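PDB 1NM2: malonyl CoA:acyl carrier protein malonyltransferase, which probably transfers the malonyl group from malonyl-CoA to holo acyl carrier protein, supplying malonyl-ACP for fatty acid biosynthesis. Local coordinates for residues T136-L141 with V170-M175; L156-A161 with E176-L181. All coordinates share one frame; numbering follows the deposited sequence.

Interaction 1. Residues T136-L141 with V170-M175; sequences TGMSAL and VAAGTM
Met-138 and Val-170 meet on one face of an antiparallel strand pair. CB of Met-138 lies 4.0 Å from CG1 of Val-170, and the two side chains cross at a slant. Val-170 sets CG1 anti to its own backbone N (chi1 176°), which turns that branch toward Met-138. The CG of Met-138 rests 3.8 Å from CB of Ala-172. Met-138 thus lies against two apolar side chains of the partner strand, and Ala-161 of the next strand also touches it. On the other face, Leu-141 CD1 reaches 3.8 Å from Ala-171 CB. Leu-181 of helix 175-183 packs on both.

Four backbone bonds join the strands. They lie in the hydrogen-bonded pairs Gly-137 with Gly-173 and Ser-139 with Ala-171. The shortest runs from Ala-171 N to Ser-139 O, 2.7 Å. Near the end of the pairing, Met-175 doubles back: its SD stands 3.7 Å from Thr-136 O. Thr-136 OG1 turns elsewhere, to Ala-200 N and Thr-134 OG1. The side chain of Met-138 is about 5 Å from a bound acetate, which mimics a malonyl group. The pair belongs to the mixed sheet of the small subdomain, which is characteristic of FabD-type acyltransferases.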
ATOM      1  N   THR A 136      -7.023 -17.216   9.610  1.00 23.10           N
ATOM      2  CA  THR A 136      -7.713 -15.948   9.400  1.00 21.16           C
ATOM      3  C   THR A 136      -7.622 -15.487   7.947  1.00 20.02           C
ATOM      4  O   THR A 136      -6.921 -16.085   7.137  1.00 20.26           O
ATOM      5  CB  THR A 136      -7.087 -14.848  10.275  1.00 21.80           C
ATOM      6  OG1 THR A 136      -5.706 -14.700   9.923  1.00 18.85           O
ATOM      7  CG2 THR A 136      -7.185 -15.205  11.748  1.00 19.19           C
ATOM      8  N   GLY A 137      -8.322 -14.407   7.626  1.00 19.16           N
ATOM      9  CA  GLY A 137      -8.297 -13.897   6.269  1.00 17.22           C
ATOM     10  C   GLY A 137      -8.985 -12.554   6.143  1.00 16.65           C
ATOM     11  O   GLY A 137      -9.280 -11.907   7.145  1.00 17.46           O
ATOM     12  N   MET A 138      -9.222 -12.134   4.904  1.00 16.40           N
ATOM     13  CA  MET A 138      -9.885 -10.864   4.612  1.00 17.23           C
ATOM     14  C   MET A 138     -10.840 -11.092   3.453  1.00 17.55           C
ATOM     15  O   MET A 138     -10.547 -11.877   2.548  1.00 19.79           O
ATOM     16  CB  MET A 138      -8.868  -9.791   4.201  1.00 15.69           C
ATOM     17  CG  MET A 138      -7.733  -9.561   5.174  1.00 15.72           C
ATOM     18  SD  MET A 138      -6.468  -8.445   4.482  1.00 20.70           S
ATOM     19  CE  MET A 138      -7.132  -6.865   4.943  1.00 17.61           C
ATOM     20  N   SER A 139     -11.977 -10.405   3.479  1.00 18.51           N
ATOM     21  CA  SER A 139     -12.963 -10.522   2.411  1.00 19.23           C
ATOM     22  C   SER A 139     -13.565  -9.158   2.125  1.00 19.17           C
ATOM     23  O   SER A 139     -13.871  -8.406   3.045  1.00 20.11           O
ATOM     24  CB  SER A 139     -14.075 -11.500   2.800  1.00 18.72           C
ATOM     25  OG  SER A 139     -13.568 -12.812   2.973  1.00 19.93           O
ATOM     26  N   ALA A 140     -13.720  -8.838   0.846  1.00 19.97           N
ATOM     27  CA  ALA A 140     -14.302  -7.563   0.451  1.00 19.49           C
ATOM     28  C   ALA A 140     -15.815  -7.710   0.389  1.00 20.95           C
ATOM     29  O   ALA A 140     -16.330  -8.776   0.030  1.00 20.66           O
ATOM     30  CB  ALA A 140     -13.765  -7.136  -0.909  1.00 18.86           C
ATOM     31  N   LEU A 141     -16.522  -6.646   0.760  1.00 19.82           N
ATOM     32  CA  LEU A 141     -17.978  -6.638   0.723  1.00 20.80           C
ATOM     33  C   LEU A 141     -18.401  -5.838  -0.501  1.00 20.73           C
ATOM     34  O   LEU A 141     -18.090  -4.653  -0.606  1.00 21.43           O
ATOM     35  CB  LEU A 141     -18.547  -5.987   1.987  1.00 22.34           C
ATOM     36  CG  LEU A 141     -18.603  -6.797   3.286  1.00 21.73           C
ATOM     37  CD1 LEU A 141     -17.238  -7.329   3.654  1.00 21.20           C
ATOM     38  CD2 LEU A 141     -19.141  -5.906   4.395  1.00 23.34           C
ATOM     39  N   VAL A 170     -13.510  -3.775   3.544  1.00 16.92           N
ATOM     40  CA  VAL A 170     -12.912  -5.106   3.572  1.00 16.28           C
ATOM     41  C   VAL A 170     -12.961  -5.606   5.013  1.00 17.32           C
ATOM     42  O   VAL A 170     -12.456  -4.947   5.928  1.00 17.75           O
ATOM     43  CB  VAL A 170     -11.439  -5.106   3.113  1.00 17.56           C
ATOM     44  CG1 VAL A 170     -10.859  -6.499   3.263  1.00 15.06           C
ATOM     45  CG2 VAL A 170     -11.340  -4.655   1.664  1.00 18.47           C
ATOM     46  N   ALA A 171     -13.581  -6.762   5.211  1.00 16.80           N
ATOM     47  CA  ALA A 171     -13.696  -7.353   6.541  1.00 17.31           C
ATOM     48  C   ALA A 171     -12.549  -8.332   6.761  1.00 17.25           C
ATOM     49  O   ALA A 171     -12.055  -8.933   5.810  1.00 19.31           O
ATOM     50  CB  ALA A 171     -15.036  -8.074   6.683  1.00 16.37           C
ATOM     51  N   ALA A 172     -12.132  -8.487   8.013  1.00 15.89           N
ATOM     52  CA  ALA A 172     -11.046  -9.393   8.351  1.00 16.32           C
ATOM     53  C   ALA A 172     -11.273 -10.025   9.717  1.00 16.54           C
ATOM     54  O   ALA A 172     -11.795  -9.390  10.634  1.00 17.80           O
ATOM     55  CB  ALA A 172      -9.716  -8.648   8.335  1.00 14.85           C
ATOM     56  N   GLY A 173     -10.872 -11.282   9.842  1.00 16.41           N
ATOM     57  CA  GLY A 173     -11.028 -11.998  11.093  1.00 16.54           C
ATOM     58  C   GLY A 173     -10.705 -13.461  10.865  1.00 17.23           C
ATOM     59  O   GLY A 173      -9.971 -13.795   9.926  1.00 16.77           O
ATOM     60  N   THR A 174     -11.241 -14.334  11.714  1.00 16.75           N
ATOM     61  CA  THR A 174     -10.994 -15.763  11.575  1.00 17.98           C
ATOM     62  C   THR A 174     -11.802 -16.306  10.404  1.00 19.15           C
ATOM     63  O   THR A 174     -12.779 -15.693   9.972  1.00 18.88           O
ATOM     64  CB  THR A 174     -11.392 -16.544  12.857  1.00 19.27           C
ATOM     65  OG1 THR A 174     -12.808 -16.459  13.056  1.00 19.62           O
ATOM     66  CG2 THR A 174     -10.685 -15.970  14.075  1.00 18.55           C
ATOM     67  N   MET A 175     -11.390 -17.457   9.887  1.00 20.02           N
ATOM     68  CA  MET A 175     -12.099 -18.065   8.773  1.00 22.50           C
ATOM     69  C   MET A 175     -13.537 -18.415   9.167  1.00 21.90           C
ATOM     70  O   MET A 175     -14.438 -18.342   8.341  1.00 21.71           O
ATOM     71  CB  MET A 175     -11.351 -19.312   8.285  1.00 25.23           C
ATOM     72  CG  MET A 175     -10.003 -18.988   7.643  1.00 29.83           C
ATOM     73  SD  MET A 175     -10.152 -17.784   6.290  1.00 35.58           S
ATOM     74  CE  MET A 175     -10.514 -18.882   4.913  1.00 34.77           C
TER

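Interaction 2. Residues L156-A161 with E176-L181; sequences LGLTPA and EQLAAL
Leu-158 packs against Gln-177 where the Schellman turn that ends helix 146-155 meets helix 175-183. Gly-157, with positive phi, closes the first helix and leads into strand 159-165. Helix 175-183 lies against this turn.

Apolar contacts carry most of the join. Leu-158 points both methyls at the aliphatic part of Gln-177, with CD1 3.3 Å and CD2 3.8 Å from its CB. The two side chains run past each other in opposite directions. Leu-158 CD1 also comes 4.2 Å from Leu-178 CD2. Leu-156 sends CD2 to the helix backbone, 3.8 Å from Leu-181 CA.

The polar part is the Gln-177 amide. Gln-177 CG stands anti to its carbonyl carbon (chi1 -55°) and the chain then extends, bringing the amide beside the Gly-157 peptide. Gln-177 OE1 accepts a hydrogen bond from the backbone N of Thr-174, the N-cap residue. Thr-174 OG1 caps Gln-177 N in return, which completes a capping box. Replacing Gln-177 by an alanine is likely to leave Thr-174 N without this acceptor and open a gap beside Gly-157. The amide nitrogen, Gln-177 NE2, lies 3.5 Å from Gly-157 O.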
ATOM      1  N   LEU A 156     -20.414  -9.441  14.254  1.00 23.53           N
ATOM      2  CA  LEU A 156     -20.081 -10.842  14.051  1.00 22.69           C
ATOM      3  C   LEU A 156     -18.663 -11.136  14.517  1.00 22.17           C
ATOM      4  O   LEU A 156     -18.211 -12.278  14.462  1.00 22.44           O
ATOM      5  CB  LEU A 156     -20.240 -11.231  12.580  1.00 23.97           C
ATOM      6  CG  LEU A 156     -21.623 -11.738  12.160  1.00 25.68           C
ATOM      7  CD1 LEU A 156     -22.708 -10.759  12.599  1.00 24.97           C
ATOM      8  CD2 LEU A 156     -21.638 -11.925  10.645  1.00 25.40           C
ATOM      9  N   GLY A 157     -17.961 -10.101  14.973  1.00 20.48           N
ATOM     10  CA  GLY A 157     -16.615 -10.304  15.478  1.00 18.78           C
ATOM     11  C   GLY A 157     -15.485  -9.937  14.537  1.00 18.26           C
ATOM     12  O   GLY A 157     -14.316 -10.095  14.887  1.00 16.33           O
ATOM     13  N   LEU A 158     -15.826  -9.446  13.350  1.00 15.84           N
ATOM     14  CA  LEU A 158     -14.819  -9.054  12.373  1.00 17.39           C
ATOM     15  C   LEU A 158     -14.426  -7.594  12.583  1.00 17.02           C
ATOM     16  O   LEU A 158     -15.079  -6.868  13.325  1.00 18.21           O
ATOM     17  CB  LEU A 158     -15.361  -9.211  10.947  1.00 16.99           C
ATOM     18  CG  LEU A 158     -15.816 -10.569  10.399  1.00 19.65           C
ATOM     19  CD1 LEU A 158     -14.691 -11.567  10.519  1.00 20.97           C
ATOM     20  CD2 LEU A 158     -17.056 -11.047  11.126  1.00 20.24           C
ATOM     21  N   THR A 159     -13.360  -7.166  11.920  1.00 16.24           N
ATOM     22  CA  THR A 159     -12.926  -5.783  12.024  1.00 18.98           C
ATOM     23  C   THR A 159     -12.861  -5.207  10.612  1.00 17.75           C
ATOM     24  O   THR A 159     -12.576  -5.924   9.651  1.00 18.50           O
ATOM     25  CB  THR A 159     -11.530  -5.666  12.659  1.00 19.73           C
ATOM     26  OG1 THR A 159     -10.546  -6.088  11.712  1.00 26.70           O
ATOM     27  CG2 THR A 159     -11.427  -6.537  13.889  1.00 18.27           C
ATOM     28  N   PRO A 160     -13.162  -3.912  10.459  1.00 18.14           N
ATOM     29  CA  PRO A 160     -13.109  -3.308   9.126  1.00 19.14           C
ATOM     30  C   PRO A 160     -11.652  -2.966   8.814  1.00 18.41           C
ATOM     31  O   PRO A 160     -11.228  -1.815   8.954  1.00 20.28           O
ATOM     32  CB  PRO A 160     -13.989  -2.072   9.281  1.00 17.99           C
ATOM     33  CG  PRO A 160     -13.695  -1.652  10.692  1.00 18.53           C
ATOM     34  CD  PRO A 160     -13.714  -2.968  11.447  1.00 19.26           C
ATOM     35  N   ALA A 161     -10.898  -3.982   8.407  1.00 18.27           N
ATOM     36  CA  ALA A 161      -9.474  -3.857   8.092  1.00 17.39           C
ATOM     37  C   ALA A 161      -9.138  -2.827   7.017  1.00 19.12           C
ATOM     38  O   ALA A 161      -8.089  -2.183   7.066  1.00 20.04           O
ATOM     39  CB  ALA A 161      -8.920  -5.222   7.698  1.00 17.88           C
ATOM     40  N   GLU A 176     -13.756 -18.781  10.428  1.00 24.10           N
ATOM     41  CA  GLU A 176     -15.106 -19.109  10.888  1.00 24.21           C
ATOM     42  C   GLU A 176     -16.001 -17.873  10.811  1.00 22.24           C
ATOM     43  O   GLU A 176     -17.138 -17.946  10.344  1.00 22.64           O
ATOM     44  CB  GLU A 176     -15.091 -19.611  12.332  1.00 28.11           C
ATOM     45  CG  GLU A 176     -14.319 -20.894  12.558  1.00 34.24           C
ATOM     46  CD  GLU A 176     -14.546 -21.458  13.947  1.00 37.16           C
ATOM     47  OE1 GLU A 176     -14.421 -20.693  14.928  1.00 40.63           O
ATOM     48  OE2 GLU A 176     -14.849 -22.665  14.057  1.00 39.51           O
ATOM     49  N   GLN A 177     -15.484 -16.742  11.276  1.00 20.19           N
ATOM     50  CA  GLN A 177     -16.240 -15.497  11.250  1.00 19.05           C
ATOM     51  C   GLN A 177     -16.484 -15.053   9.812  1.00 17.58           C
ATOM     52  O   GLN A 177     -17.587 -14.626   9.463  1.00 18.46           O
ATOM     53  CB  GLN A 177     -15.486 -14.404  12.020  1.00 19.61           C
ATOM     54  CG  GLN A 177     -15.147 -14.796  13.453  1.00 21.15           C
ATOM     55  CD  GLN A 177     -14.231 -13.799  14.157  1.00 21.74           C
ATOM     56  OE1 GLN A 177     -13.288 -13.266  13.565  1.00 19.49           O
ATOM     57  NE2 GLN A 177     -14.493 -13.566  15.435  1.00 18.25           N
ATOM     58  N   LEU A 178     -15.457 -15.153   8.974  1.00 17.53           N
ATOM     59  CA  LEU A 178     -15.599 -14.752   7.580  1.00 17.75           C
ATOM     60  C   LEU A 178     -16.667 -15.603   6.898  1.00 19.21           C
ATOM     61  O   LEU A 178     -17.407 -15.122   6.034  1.00 19.21           O
ATOM     62  CB  LEU A 178     -14.252 -14.878   6.848  1.00 17.20           C
ATOM     63  CG  LEU A 178     -13.270 -13.741   7.182  1.00 18.77           C
ATOM     64  CD1 LEU A 178     -11.842 -14.086   6.740  1.00 18.88           C
ATOM     65  CD2 LEU A 178     -13.755 -12.471   6.511  1.00 15.19           C
ATOM     66  N   ALA A 179     -16.746 -16.870   7.293  1.00 19.68           N
ATOM     67  CA  ALA A 179     -17.740 -17.781   6.731  1.00 19.62           C
ATOM     68  C   ALA A 179     -19.124 -17.387   7.253  1.00 20.54           C
ATOM     69  O   ALA A 179     -20.110 -17.426   6.520  1.00 20.54           O
ATOM     70  CB  ALA A 179     -17.415 -19.217   7.121  1.00 19.89           C
ATOM     71  N   ALA A 180     -19.192 -17.001   8.522  1.00 20.69           N
ATOM     72  CA  ALA A 180     -20.464 -16.588   9.114  1.00 21.54           C
ATOM     73  C   ALA A 180     -20.946 -15.311   8.438  1.00 21.75           C
ATOM     74  O   ALA A 180     -22.150 -15.081   8.307  1.00 21.49           O
ATOM     75  CB  ALA A 180     -20.303 -16.353  10.615  1.00 19.46           C
ATOM     76  N   LEU A 181     -19.994 -14.489   7.999  1.00 22.56           N
ATOM     77  CA  LEU A 181     -20.306 -13.224   7.339  1.00 22.11           C
ATOM     78  C   LEU A 181     -20.912 -13.481   5.968  1.00 22.61           C
ATOM     79  O   LEU A 181     -21.805 -12.760   5.525  1.00 22.27           O
ATOM     80  CB  LEU A 181     -19.034 -12.384   7.174  1.00 22.54           C
ATOM     81  CG  LEU A 181     -19.118 -10.856   7.267  1.00 21.88           C
ATOM     82  CD1 LEU A 181     -17.950 -10.263   6.488  1.00 22.88           C
ATOM     83  CD2 LEU A 181     -20.434 -10.340   6.711  1.00 24.59           C
TER

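Overall arrangement
Interactions 1 and 2 have centres about 6 Å apart and alternate along the chain. Strand 168-172 joins them: it pairs with strand 136-143 on one side and strand 159-165 on the other. A probable hydrogen bond links Thr-159 N to Ala-172 O at 3.0 Å, and Ala-172 CB packs 3.6 Å from Ala-161 CB. Helix 175-183, which follows directly, covers the Ser-139 face of the sheet; Leu-178 CD2 lies 3.6 Å from Ser-139 OG. Met-138 of interaction 1 is on the other face, near the acetate and the likely nucleophile elbow around Ser-98. Helix 175-183 thus lies on the face away from the acetate, while strand 159-165 belongs to the sheet itself.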